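Local coordinates for uncharacterized protein (Bacteroides ovatus CL02T12C04, PDB 6PTM) that probably hydrolyses carrageenan chains from their ends, as an exo-acting carrageenase of glycoside hydrolase family GH42, at residues A[670-673]-A[674-678]. Residues are numbered along the deposited sequence; the frame is centred on the assembly and turned at random.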
loop_
_atom_site.group_PDB
_atom_site.type_symbol
_atom_site.label_atom_id
_atom_site.label_comp_id
_atom_site.label_asym_id
_atom_site.label_seq_id
_atom_site.Cartn_x
_atom_site.Cartn_y
_atom_site.Cartn_z
ATOM N N VAL A 670 5.360 -6.554 -33.041
ATOM C CA VAL A 670 3.982 -7.089 -32.925
ATOM C C VAL A 670 4.081 -8.557 -32.547
ATOM O O VAL A 670 4.835 -9.280 -33.176
ATOM C CB VAL A 670 3.180 -6.839 -34.213
ATOM C CG1 VAL A 670 1.727 -7.258 -34.066
ATOM C CG2 VAL A 670 3.325 -5.375 -34.626
ATOM N N VAL A 671 3.321 -8.971 -31.546
ATOM C CA VAL A 671 3.356 -10.358 -31.018
ATOM C C VAL A 671 1.911 -10.834 -30.881
ATOM O O VAL A 671 0.995 -9.990 -30.917
ATOM C CB VAL A 671 4.120 -10.433 -29.678
ATOM C CG1 VAL A 671 5.537 -9.921 -29.818
ATOM C CG2 VAL A 671 3.397 -9.694 -28.565
ATOM N N SER A 672 1.713 -12.143 -30.757
ATOM C CA SER A 672 0.377 -12.789 -30.788
ATOM C C SER A 672 0.062 -13.431 -29.441
ATOM O O SER A 672 -1.129 -13.665 -29.188
ATOM C CB SER A 672 0.309 -13.787 -31.919
ATOM O OG SER A 672 0.544 -13.128 -33.150
ATOM N N THR A 673 1.078 -13.761 -28.637
ATOM C CA THR A 673 0.890 -14.498 -27.367
ATOM C C THR A 673 1.654 -13.813 -26.232
ATOM O O THR A 673 2.640 -13.121 -26.491
ATOM C CB THR A 673 1.343 -15.964 -27.459
ATOM O OG1 THR A 673 2.765 -15.959 -27.586
ATOM C CG2 THR A 673 0.710 -16.699 -28.615
ATOM N N LEU A 674 1.220 -14.102 -25.014
ATOM C CA LEU A 674 1.887 -13.727 -23.746
ATOM C C LEU A 674 3.328 -14.231 -23.773
ATOM O O LEU A 674 4.242 -13.458 -23.418
ATOM C CB LEU A 674 1.084 -14.363 -22.615
ATOM C CG LEU A 674 0.920 -13.538 -21.356
ATOM C CD1 LEU A 674 0.856 -12.056 -21.648
ATOM C CD2 LEU A 674 -0.327 -13.982 -20.624
ATOM N N ASN A 675 3.548 -15.460 -24.249
ATOM C CA ASN A 675 4.914 -16.051 -24.285
ATOM C C ASN A 675 5.777 -15.226 -25.226
ATOM O O ASN A 675 6.860 -14.817 -24.819
ATOM C CB ASN A 675 4.916 -17.543 -24.637
ATOM C CG ASN A 675 4.562 -18.410 -23.448
ATOM O OD1 ASN A 675 4.455 -17.932 -22.316
ATOM N ND2 ASN A 675 4.378 -19.694 -23.690
ATOM N N GLU A 676 5.300 -14.954 -26.432
ATOM C CA GLU A 676 6.037 -14.084 -27.371
ATOM C C GLU A 676 6.286 -12.732 -26.697
ATOM O O GLU A 676 7.391 -12.194 -26.816
ATOM C CB GLU A 676 5.247 -13.866 -28.663
ATOM C CG GLU A 676 5.022 -15.143 -29.453
ATOM C CD GLU A 676 4.218 -14.955 -30.724
ATOM O OE1 GLU A 676 3.846 -13.806 -31.011
ATOM O OE2 GLU A 676 3.998 -15.963 -31.438
ATOM N N MET A 677 5.273 -12.159 -26.054
ATOM C CA MET A 677 5.442 -10.789 -25.489
ATOM C C MET A 677 6.563 -10.846 -24.446
ATOM O O MET A 677 7.480 -10.015 -24.506
ATOM C CB MET A 677 4.138 -10.283 -24.865
ATOM C CG MET A 677 4.275 -8.944 -24.163
ATOM S SD MET A 677 2.658 -8.210 -23.859
ATOM C CE MET A 677 2.277 -7.616 -25.515
ATOM N N LYS A 678 6.543 -11.847 -23.557
ATOM C CA LYS A 678 7.633 -12.017 -22.556
ATOM C C LYS A 678 8.984 -12.202 -23.260
ATOM O O LYS A 678 9.967 -11.530 -22.857
ATOM C CB LYS A 678 7.358 -13.170 -21.594
ATOM C CG LYS A 678 8.550 -13.512 -20.713
ATOM C CD LYS A 678 8.247 -14.604 -19.708
ATOM C CE LYS A 678 9.475 -15.074 -18.961
ATOM N NZ LYS A 678 9.093 -15.661 -17.663
#
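The carboxylate of Glu676 is the flat group that meets residues 671-673, and one of its faces takes both polar neighbours: the backbone N-H of Ser672 reaches OE1 from 39° above the plane, with Ser672 N 2.7 Å from Glu676 OE1, while Thr673 OG1 lies on the same side, 3.6 Å from Glu676 CD. Val671 CA comes within 3.5 Å of the same OE1. Thr673 OG1 also lies against Glu676 CG at 3.0 Å, the two side chains crossing at about a right angle. With chi1 at 69°, Thr673 OG1 sits between its own backbone N and carbonyl carbon, from where it accepts the nearly straight bond of Glu676 N (3.0 Å from OG1). Thr673 is thus the N-cap of helix 674-687, and its carbonyl O receives Met677 N at 2.8 Å. On the inner side Val671 CG2 packs on Met677 CB at 3.8 Å, and both Leu674 and Met677 continue onto helix 579-590. Were Glu676 an alanine, the N-H of Ser672 would probably lose this acceptor and Thr673 OG1 its cover from CG. Because the carboxylate reaches one residue beyond the N-cap, the reciprocal bond of a capping box is not made, and Thr673 N stays buried without a partner; the negative charge of Glu676, close to the helix N-terminus, would probably also interact favourably with the helix dipole.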